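PDB 3PZJ: probable acetyltransferases from Chromobacterium violaceum, which probably transfers an acetyl group from acetyl-CoA to an acceptor amine as a GNAT-family member, possibly the N-terminal serine or alanine of a protein. Local coordinates for residues S89-C97 / G106-V114; L44-R55 / F72-A83. All blocks are in the same frame, centred on the assembly; numbering follows the deposited sequence.

Overall arrangement
From the N terminus, strand 39-43 leads into helix 46-58, and contact 2 brings residues 72-83 of helix 75-87 back against it, closing the connection between helices 46-58 and 75-87. The chain then leaves helix 75-87 for strand 92-98, and contact 1 closes the short connection to strand 106-114, making a beta hairpin. The two contacts thus follow in series, neither nested nor crossed, with centres about 15 Å apart. They meet where Leu-93 O probably bonds to Leu-44 N and where Val-95 packs on Leu-44 and His-49. Together they tie the helical pair of the GNAT domain to the central hairpin of its mixed sheet.

Contact 1: residues S89-C97 / G106-V114; sequences SDTALYVVC and GFLGYRQMV. With NA (sodium ion), chain C.
The ring of Tyr-94 meets segment 106-114 at its edge, where Leu-108 O lies in the ring plane and Gly-109 CA comes close, while Tyr-110 approaches obliquely, its CD2 4.2 Å from CE2 of Tyr-94. Both tyrosines project from the same side of the sheet, and their hydroxyls bond to backbone carbonyls, that of Tyr-94 to Pro-30 and that of Tyr-110 to Leu-144. On the other side, Leu-93 CD1 lies 4.2 Å from Phe-107 CD1, meeting the ring obliquely. One face of the Arg-111 guanidinium carries Gln-112 CG, and its NH1 forms a salt bridge with Glu-121.

Paired antiparallel strands supply the backbone bonds. Tyr-94 N reaches Leu-108 O at 2.8 Å and Leu-108 N returns to Tyr-94 O at 3.0 Å; Ala-92 and Tyr-110 exchange a similar pair. Gly-109 faces Leu-93 in a non-hydrogen-bonded pair with CA atoms 4.1 Å apart, a closeness that absence of a side chain permits. Farther along, Val-96 CG2 presses tightly on Leu-108 CD2 at 3.5 Å. At the opposite end, Met-113 N donates to an in-plane lone pair of Asp-90 O, and a water links Asp-90 OD1 to Met-113 O. Thr-91 O binds the sodium ion at 2.2 Å, with Val-86 and Gln-88 carbonyls and two waters completing the site.

This hairpin lies inside the GNAT sheet, between strands 39-43 and 119-127. Helix 135-150 covers the side bearing Val-96, Leu-108 and Tyr-110, and helix 75-87 packs on Leu-93 and Phe-107.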
loop_
_atom_site.group_PDB
_atom_site.type_symbol
_atom_site.label_atom_id
_atom_site.label_comp_id
_atom_site.label_asym_id
_atom_site.label_seq_id
_atom_site.Cartn_x
_atom_site.Cartn_y
_atom_site.Cartn_z
ATOM N N SER A 89 5.770 12.499 3.469
ATOM C CA SER A 89 6.853 12.515 2.518
ATOM C C SER A 89 6.414 11.800 1.224
ATOM O O SER A 89 7.004 12.015 0.157
ATOM C CB SER A 89 8.041 11.724 3.092
ATOM O OG SER A 89 7.541 10.411 3.460
ATOM N N ASP A 90 5.402 10.933 1.301
ATOM C CA ASP A 90 5.056 10.155 0.089
ATOM C C ASP A 90 3.872 10.739 -0.671
ATOM O O ASP A 90 3.308 10.101 -1.600
ATOM C CB ASP A 90 4.879 8.706 0.471
ATOM C CG ASP A 90 3.670 8.460 1.351
ATOM O OD1 ASP A 90 3.455 7.281 1.634
ATOM O OD2 ASP A 90 2.938 9.371 1.738
ATOM N N THR A 91 3.477 11.957 -0.297
ATOM C CA THR A 91 2.337 12.624 -0.950
ATOM C C THR A 91 2.764 14.020 -1.492
ATOM O O THR A 91 3.533 14.786 -0.824
ATOM C CB THR A 91 1.175 12.759 0.060
ATOM O OG1 THR A 91 0.740 11.452 0.441
ATOM C CG2 THR A 91 0.030 13.455 -0.569
ATOM N N ALA A 92 2.333 14.338 -2.718
ATOM C CA ALA A 92 2.571 15.670 -3.292
ATOM C C ALA A 92 1.313 16.084 -4.013
ATOM O O ALA A 92 0.771 15.284 -4.774
ATOM C CB ALA A 92 3.745 15.642 -4.279
ATOM N N LEU A 93 0.836 17.288 -3.766
ATOM C CA LEU A 93 -0.400 17.747 -4.397
ATOM C C LEU A 93 -0.151 18.975 -5.245
ATOM O O LEU A 93 0.841 19.692 -5.019
ATOM C CB LEU A 93 -1.436 18.133 -3.368
ATOM C CG LEU A 93 -1.987 17.024 -2.430
ATOM C CD1 LEU A 93 -2.969 17.679 -1.409
ATOM C CD2 LEU A 93 -2.641 15.918 -3.220
ATOM N N TYR A 94 -1.024 19.162 -6.223
ATOM C CA TYR A 94 -0.932 20.239 -7.216
ATOM C C TYR A 94 -2.317 20.819 -7.382
ATOM O O TYR A 94 -3.334 20.113 -7.263
ATOM C CB TYR A 94 -0.464 19.704 -8.553
ATOM C CG TYR A 94 0.912 19.056 -8.456
ATOM C CD1 TYR A 94 2.080 19.781 -8.741
ATOM C CD2 TYR A 94 1.043 17.752 -8.036
ATOM C CE1 TYR A 94 3.329 19.177 -8.630
ATOM C CE2 TYR A 94 2.282 17.138 -7.940
ATOM C CZ TYR A 94 3.415 17.885 -8.151
ATOM O OH TYR A 94 4.650 17.333 -8.038
ATOM N N VAL A 95 -2.343 22.121 -7.666
ATOM C CA VAL A 95 -3.524 22.851 -7.959
ATOM C C VAL A 95 -3.696 22.972 -9.522
ATOM O O VAL A 95 -2.769 23.286 -10.265
ATOM C CB VAL A 95 -3.472 24.248 -7.338
ATOM C CG1 VAL A 95 -4.706 25.000 -7.762
ATOM C CG2 VAL A 95 -3.421 24.143 -5.809
ATOM N N VAL A 96 -4.909 22.681 -9.982
ATOM C CA VAL A 96 -5.228 22.713 -11.391
ATOM C C VAL A 96 -5.646 24.153 -11.706
ATOM O O VAL A 96 -6.610 24.636 -11.131
ATOM C CB VAL A 96 -6.355 21.765 -11.686
ATOM C CG1 VAL A 96 -6.718 21.857 -13.207
ATOM C CG2 VAL A 96 -5.860 20.274 -11.332
ATOM N N CYS A 97 -4.906 24.800 -12.619
ATOM C CA CYS A 97 -5.212 26.138 -13.141
ATOM C C CYS A 97 -5.275 26.051 -14.651
ATOM O O CYS A 97 -4.579 25.228 -15.264
ATOM C CB CYS A 97 -4.115 27.107 -12.734
ATOM S SG CYS A 97 -3.798 27.200 -10.951
ATOM N N GLY A 106 -9.281 23.148 -9.025
ATOM C CA GLY A 106 -9.394 21.945 -8.151
ATOM C C GLY A 106 -7.988 21.506 -7.835
ATOM O O GLY A 106 -7.036 22.241 -8.127
ATOM N N PHE A 107 -7.859 20.316 -7.282
ATOM C CA PHE A 107 -6.572 19.758 -6.978
ATOM C C PHE A 107 -6.504 18.268 -7.156
ATOM O O PHE A 107 -7.489 17.640 -7.304
ATOM C CB PHE A 107 -6.065 20.175 -5.604
ATOM C CG PHE A 107 -6.848 19.624 -4.451
ATOM C CD1 PHE A 107 -6.374 18.578 -3.741
ATOM C CD2 PHE A 107 -8.028 20.185 -4.067
ATOM C CE1 PHE A 107 -7.053 18.108 -2.701
ATOM C CE2 PHE A 107 -8.713 19.709 -3.028
ATOM C CZ PHE A 107 -8.237 18.673 -2.350
ATOM N N LEU A 108 -5.278 17.766 -7.187
ATOM C CA LEU A 108 -4.949 16.356 -7.302
ATOM C C LEU A 108 -3.456 16.138 -7.109
ATOM O O LEU A 108 -2.740 17.044 -7.005
ATOM C CB LEU A 108 -5.407 15.787 -8.632
ATOM C CG LEU A 108 -4.502 15.941 -9.809
ATOM C CD1 LEU A 108 -4.889 14.996 -10.915
ATOM C CD2 LEU A 108 -4.441 17.315 -10.259
ATOM N N GLY A 109 -3.021 14.907 -6.999
ATOM C CA GLY A 109 -1.617 14.644 -6.840
ATOM C C GLY A 109 -1.221 13.196 -6.777
ATOM O O GLY A 109 -1.935 12.377 -7.257
ATOM N N TYR A 110 -0.072 12.926 -6.180
ATOM C CA TYR A 110 0.440 11.600 -5.998
ATOM C C TYR A 110 0.335 11.245 -4.514
ATOM O O TYR A 110 0.493 12.102 -3.605
ATOM C CB TYR A 110 1.895 11.579 -6.413
ATOM C CG TYR A 110 2.200 11.977 -7.863
ATOM C CD1 TYR A 110 1.697 11.256 -8.926
ATOM C CD2 TYR A 110 3.065 13.044 -8.152
ATOM C CE1 TYR A 110 2.059 11.565 -10.236
ATOM C CE2 TYR A 110 3.398 13.375 -9.484
ATOM C CZ TYR A 110 2.875 12.633 -10.489
ATOM O OH TYR A 110 3.242 12.929 -11.753
ATOM N N ARG A 111 0.102 9.965 -4.247
ATOM C CA ARG A 111 0.296 9.468 -2.916
ATOM C C ARG A 111 0.888 8.098 -2.977
ATOM O O ARG A 111 1.052 7.483 -4.059
ATOM C CB ARG A 111 -1.008 9.426 -2.143
ATOM C CG ARG A 111 -2.045 8.496 -2.833
ATOM C CD ARG A 111 -3.482 8.666 -2.183
ATOM N NE ARG A 111 -3.427 8.440 -0.758
ATOM C CZ ARG A 111 -3.547 7.247 -0.134
ATOM N NH1 ARG A 111 -3.777 6.116 -0.797
ATOM N NH2 ARG A 111 -3.445 7.169 1.201
ATOM N N GLN A 112 1.272 7.636 -1.814
ATOM C CA GLN A 112 1.939 6.324 -1.694
ATOM C C GLN A 112 3.118 6.220 -2.717
ATOM O O GLN A 112 3.243 5.214 -3.377
ATOM C CB GLN A 112 0.918 5.166 -1.887
ATOM C CG GLN A 112 -0.204 5.138 -0.876
ATOM C CD GLN A 112 0.305 4.832 0.491
ATOM O OE1 GLN A 112 0.409 5.716 1.361
ATOM N NE2 GLN A 112 0.643 3.611 0.699
HETATM N N MSE A 113 3.918 7.275 -2.864
HETATM C CA MSE A 113 5.096 7.238 -3.719
HETATM C C MSE A 113 6.122 6.277 -3.077
HETATM O O MSE A 113 6.455 6.390 -1.836
HETATM C CB MSE A 113 5.697 8.632 -3.864
HETATM C CG MSE A 113 7.086 8.650 -4.454
HETATM SE SE MSE A 113 7.687 10.464 -4.560
HETATM C CE MSE A 113 6.213 11.306 -5.559
ATOM N N VAL A 114 6.586 5.324 -3.856
ATOM C CA VAL A 114 7.627 4.395 -3.456
ATOM C C VAL A 114 8.706 4.470 -4.505
ATOM O O VAL A 114 8.733 3.703 -5.471
ATOM C CB VAL A 114 7.117 2.905 -3.243
ATOM C CG1 VAL A 114 8.211 2.056 -2.564
ATOM C CG2 VAL A 114 5.742 2.890 -2.467
HETATM NA NA NA C . 4.609 15.699 0.909
HETATM O O HOH W 1 4.837 5.317 0.298
HETATM O O HOH W 2 5.024 17.463 -0.715
HETATM O O HOH W 3 6.851 15.973 1.476
#

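Contact 2: residues L44-R55 / F72-A83; sequences LDAPRHGAALFR and FEDEDAFITWLA
Ile-79 is a knob set among Ala-46, Pro-47, Gly-50 and Ala-51, in packing that is mainly apolar. The axes of helix segments 46-55 and 75-83 approach to 9.1 Å, with 134° between their N-to-C directions. Ala-46 CB abuts Leu-82 CB at 3.6 Å, and Leu-44 and Leu-82 cross at about a right angle through their methyl groups.

Among the aromatics, Phe-54, with CG anti to the backbone N (chi1 175°), reaches the N-terminal end of helix 75-87, with Glu-75 N and Asp-74 C over one ring face and Phe-72 O in plane at the edge. Phe-78 and Phe-54 lie alongside each other pointing opposite ways, Phe-54 CB 3.8 Å from Phe-78 CD2. The Phe-78 edge faces Gly-50 O, with CE2 at 3.5 Å.

Polar groups contribute little. Glu-75 OE2 lies 3.3 Å from Ala-51 CB; Arg-55 NH2 is 4.3 Å from that oxygen, too far for a salt bridge, and the oxygen lies well out of the guanidinium plane, so no N-H points at it.

Cohesion therefore rests on shape and hydrophobic burial: a CB on Gly-50 would run into Ile-79 CG1, so its bare CA, 5.4 Å from Ile-79 CA, admits the knob, while the Arg-55 and Glu-75 charges probably add only weak attraction.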
loop_
_atom_site.group_PDB
_atom_site.type_symbol
_atom_site.label_atom_id
_atom_site.label_comp_id
_atom_site.label_asym_id
_atom_site.label_seq_id
_atom_site.Cartn_x
_atom_site.Cartn_y
_atom_site.Cartn_z
ATOM N N LEU A 44 1.128 22.616 -4.643
ATOM C CA LEU A 44 0.132 23.166 -3.802
ATOM C C LEU A 44 0.874 23.824 -2.639
ATOM O O LEU A 44 1.835 23.301 -2.104
ATOM C CB LEU A 44 -0.902 22.081 -3.359
ATOM C CG LEU A 44 -2.104 22.648 -2.601
ATOM C CD1 LEU A 44 -3.419 21.899 -2.939
ATOM C CD2 LEU A 44 -1.747 22.510 -1.218
ATOM N N ASP A 45 0.372 24.957 -2.229
ATOM C CA ASP A 45 0.935 25.696 -1.112
ATOM C C ASP A 45 -0.213 25.781 -0.085
ATOM O O ASP A 45 -1.018 26.616 -0.166
ATOM C CB ASP A 45 1.421 27.036 -1.635
ATOM C CG ASP A 45 2.051 27.899 -0.576
ATOM O OD1 ASP A 45 1.843 27.678 0.627
ATOM O OD2 ASP A 45 2.676 28.857 -0.965
ATOM N N ALA A 46 -0.310 24.791 0.783
ATOM C CA ALA A 46 -1.563 24.522 1.557
ATOM C C ALA A 46 -2.142 25.795 2.178
ATOM O O ALA A 46 -3.321 26.126 1.962
ATOM C CB ALA A 46 -1.331 23.410 2.642
ATOM N N PRO A 47 -1.309 26.547 2.882
ATOM C CA PRO A 47 -1.825 27.788 3.476
ATOM C C PRO A 47 -2.108 28.961 2.498
ATOM O O PRO A 47 -2.858 29.897 2.885
ATOM C CB PRO A 47 -0.744 28.172 4.502
ATOM C CG PRO A 47 0.315 27.132 4.433
ATOM C CD PRO A 47 0.114 26.330 3.190
ATOM N N ARG A 48 -1.480 28.970 1.318
ATOM C CA ARG A 48 -1.778 30.054 0.323
ATOM C C ARG A 48 -3.032 29.728 -0.534
ATOM O O ARG A 48 -3.900 30.578 -0.722
ATOM C CB ARG A 48 -0.643 30.276 -0.650
ATOM C CG ARG A 48 -1.112 31.128 -1.895
ATOM C CD ARG A 48 0.054 31.662 -2.746
ATOM N NE ARG A 48 -0.318 31.605 -4.177
ATOM C CZ ARG A 48 0.219 30.789 -5.087
ATOM N NH1 ARG A 48 1.199 29.937 -4.747
ATOM N NH2 ARG A 48 -0.223 30.824 -6.352
ATOM N N HIS A 49 -3.055 28.530 -1.118
ATOM C CA HIS A 49 -4.086 28.083 -2.073
ATOM C C HIS A 49 -5.344 27.634 -1.337
ATOM O O HIS A 49 -6.437 27.540 -1.935
ATOM C CB HIS A 49 -3.596 26.830 -2.824
ATOM C CG HIS A 49 -2.614 27.100 -3.916
ATOM N ND1 HIS A 49 -2.871 27.982 -4.952
ATOM C CD2 HIS A 49 -1.392 26.578 -4.159
ATOM C CE1 HIS A 49 -1.827 28.000 -5.768
ATOM N NE2 HIS A 49 -0.904 27.185 -5.291
ATOM N N GLY A 50 -5.171 27.363 -0.051
ATOM C CA GLY A 50 -6.175 26.806 0.846
ATOM C C GLY A 50 -7.571 27.432 0.808
ATOM O O GLY A 50 -8.553 26.715 0.654
ATOM N N ALA A 51 -7.686 28.745 1.028
ATOM C CA ALA A 51 -9.027 29.398 1.076
ATOM C C ALA A 51 -9.759 29.336 -0.267
ATOM O O ALA A 51 -10.944 29.063 -0.300
ATOM C CB ALA A 51 -8.908 30.872 1.572
ATOM N N ALA A 52 -9.022 29.472 -1.364
ATOM C CA ALA A 52 -9.622 29.367 -2.680
ATOM C C ALA A 52 -10.153 27.979 -2.895
ATOM O O ALA A 52 -11.265 27.812 -3.435
ATOM C CB ALA A 52 -8.669 29.745 -3.766
ATOM N N LEU A 53 -9.374 26.970 -2.508
ATOM C CA LEU A 53 -9.824 25.595 -2.749
ATOM C C LEU A 53 -11.001 25.299 -1.863
ATOM O O LEU A 53 -11.902 24.624 -2.282
ATOM C CB LEU A 53 -8.689 24.584 -2.480
ATOM C CG LEU A 53 -7.616 24.601 -3.580
ATOM C CD1 LEU A 53 -6.413 23.811 -3.033
ATOM C CD2 LEU A 53 -8.096 24.037 -4.938
ATOM N N PHE A 54 -10.975 25.785 -0.616
ATOM C CA PHE A 54 -12.100 25.563 0.263
ATOM C C PHE A 54 -13.399 26.038 -0.378
ATOM O O PHE A 54 -14.388 25.317 -0.386
ATOM C CB PHE A 54 -11.860 26.310 1.573
ATOM C CG PHE A 54 -13.003 26.243 2.518
ATOM C CD1 PHE A 54 -13.387 25.055 3.055
ATOM C CD2 PHE A 54 -13.761 27.357 2.785
ATOM C CE1 PHE A 54 -14.405 24.961 3.885
ATOM C CE2 PHE A 54 -14.830 27.257 3.633
ATOM C CZ PHE A 54 -15.136 26.053 4.197
ATOM N N ARG A 55 -13.387 27.265 -0.893
ATOM C CA ARG A 55 -14.599 27.913 -1.488
ATOM C C ARG A 55 -15.121 27.110 -2.628
ATOM O O ARG A 55 -16.312 27.053 -2.826
ATOM C CB ARG A 55 -14.287 29.278 -2.027
ATOM C CG ARG A 55 -14.072 30.247 -0.934
ATOM C CD ARG A 55 -13.827 31.670 -1.498
ATOM N NE ARG A 55 -12.933 32.361 -0.594
ATOM C CZ ARG A 55 -11.670 32.712 -0.839
ATOM N NH1 ARG A 55 -11.091 32.522 -2.029
ATOM N NH2 ARG A 55 -10.993 33.312 0.129
ATOM N N PHE A 72 -15.649 19.912 5.213
ATOM C CA PHE A 72 -14.841 20.667 6.167
ATOM C C PHE A 72 -15.699 21.769 6.820
ATOM O O PHE A 72 -16.430 22.477 6.143
ATOM C CB PHE A 72 -13.610 21.177 5.452
ATOM C CG PHE A 72 -12.733 20.079 4.945
ATOM C CD1 PHE A 72 -11.804 19.459 5.788
ATOM C CD2 PHE A 72 -12.874 19.599 3.653
ATOM C CE1 PHE A 72 -10.972 18.407 5.300
ATOM C CE2 PHE A 72 -12.105 18.535 3.185
ATOM C CZ PHE A 72 -11.140 17.969 4.008
ATOM N N GLU A 73 -15.651 21.856 8.140
ATOM C CA GLU A 73 -16.576 22.745 8.840
ATOM C C GLU A 73 -16.248 24.221 8.579
ATOM O O GLU A 73 -17.088 25.064 8.837
ATOM C CB GLU A 73 -16.567 22.489 10.357
ATOM C CG GLU A 73 -15.443 23.202 11.099
ATOM C CD GLU A 73 -15.264 22.721 12.547
ATOM O OE1 GLU A 73 -14.140 22.223 12.908
ATOM O OE2 GLU A 73 -16.260 22.818 13.314
ATOM N N ASP A 74 -14.997 24.518 8.214
ATOM C CA ASP A 74 -14.562 25.866 7.874
ATOM C C ASP A 74 -13.191 25.844 7.206
ATOM O O ASP A 74 -12.543 24.836 7.149
ATOM C CB ASP A 74 -14.525 26.796 9.125
ATOM C CG ASP A 74 -13.615 26.270 10.236
ATOM O OD1 ASP A 74 -12.587 25.556 9.990
ATOM O OD2 ASP A 74 -13.926 26.614 11.387
ATOM N N GLU A 75 -12.755 26.998 6.737
ATOM C CA GLU A 75 -11.463 27.157 6.113
ATOM C C GLU A 75 -10.283 26.608 6.885
ATOM O O GLU A 75 -9.415 25.938 6.298
ATOM C CB GLU A 75 -11.153 28.628 5.899
ATOM C CG GLU A 75 -10.585 28.889 4.607
ATOM C CD GLU A 75 -10.701 30.360 4.295
ATOM O OE1 GLU A 75 -9.937 31.113 4.908
ATOM O OE2 GLU A 75 -11.551 30.730 3.462
ATOM N N ASP A 76 -10.233 26.909 8.166
ATOM C CA ASP A 76 -9.117 26.429 8.963
ATOM C C ASP A 76 -9.064 24.916 8.990
ATOM O O ASP A 76 -7.944 24.294 9.044
ATOM C CB ASP A 76 -9.131 26.966 10.407
ATOM C CG ASP A 76 -8.828 28.477 10.483
ATOM O OD1 ASP A 76 -8.670 29.115 9.420
ATOM O OD2 ASP A 76 -8.743 29.007 11.614
ATOM N N ALA A 77 -10.225 24.282 9.013
ATOM C CA ALA A 77 -10.220 22.790 9.078
ATOM C C ALA A 77 -9.647 22.236 7.798
ATOM O O ALA A 77 -8.883 21.248 7.796
ATOM C CB ALA A 77 -11.599 22.229 9.338
ATOM N N PHE A 78 -9.967 22.895 6.704
ATOM C CA PHE A 78 -9.531 22.445 5.391
ATOM C C PHE A 78 -8.037 22.697 5.155
ATOM O O PHE A 78 -7.328 21.847 4.637
ATOM C CB PHE A 78 -10.379 23.008 4.283
ATOM C CG PHE A 78 -9.925 22.627 2.943
ATOM C CD1 PHE A 78 -10.117 21.355 2.481
ATOM C CD2 PHE A 78 -9.287 23.552 2.123
ATOM C CE1 PHE A 78 -9.649 20.970 1.226
ATOM C CE2 PHE A 78 -8.821 23.190 0.895
ATOM C CZ PHE A 78 -9.060 21.861 0.423
ATOM N N ILE A 79 -7.556 23.818 5.627
ATOM C CA ILE A 79 -6.154 24.139 5.541
ATOM C C ILE A 79 -5.369 23.195 6.411
ATOM O O ILE A 79 -4.322 22.694 6.010
ATOM C CB ILE A 79 -5.937 25.581 5.916
ATOM C CG1 ILE A 79 -6.429 26.444 4.750
ATOM C CG2 ILE A 79 -4.470 25.895 6.199
ATOM C CD1 ILE A 79 -6.353 27.839 5.016
ATOM N N THR A 80 -5.912 22.861 7.557
ATOM C CA THR A 80 -5.255 21.929 8.462
ATOM C C THR A 80 -5.100 20.542 7.793
ATOM O O THR A 80 -3.984 20.013 7.716
ATOM C CB THR A 80 -5.979 21.769 9.800
ATOM O OG1 THR A 80 -5.992 23.022 10.514
ATOM C CG2 THR A 80 -5.271 20.736 10.663
ATOM N N TRP A 81 -6.200 20.034 7.230
ATOM C CA TRP A 81 -6.203 18.773 6.441
ATOM C C TRP A 81 -5.197 18.805 5.318
ATOM O O TRP A 81 -4.424 17.850 5.119
ATOM C CB TRP A 81 -7.637 18.428 5.920
ATOM C CG TRP A 81 -7.613 17.237 5.099
ATOM C CD1 TRP A 81 -7.533 15.932 5.512
ATOM C CD2 TRP A 81 -7.576 17.216 3.708
ATOM N NE1 TRP A 81 -7.501 15.101 4.418
ATOM C CE2 TRP A 81 -7.487 15.866 3.305
ATOM C CE3 TRP A 81 -7.583 18.216 2.736
ATOM C CZ2 TRP A 81 -7.476 15.492 1.981
ATOM C CZ3 TRP A 81 -7.535 17.839 1.406
ATOM C CH2 TRP A 81 -7.485 16.475 1.045
ATOM N N LEU A 82 -5.145 19.907 4.561
ATOM C CA LEU A 82 -4.263 19.999 3.420
ATOM C C LEU A 82 -2.879 19.916 3.845
ATOM O O LEU A 82 -2.117 19.143 3.278
ATOM C CB LEU A 82 -4.340 21.360 2.648
ATOM C CG LEU A 82 -5.290 21.500 1.486
ATOM C CD1 LEU A 82 -5.203 22.914 0.993
ATOM C CD2 LEU A 82 -5.089 20.452 0.312
ATOM N N ALA A 83 -2.533 20.729 4.851
ATOM C CA ALA A 83 -1.191 20.797 5.383
ATOM C C ALA A 83 -0.725 19.465 5.904
ATOM O O ALA A 83 0.358 19.088 5.557
ATOM C CB ALA A 83 -1.100 21.841 6.480
#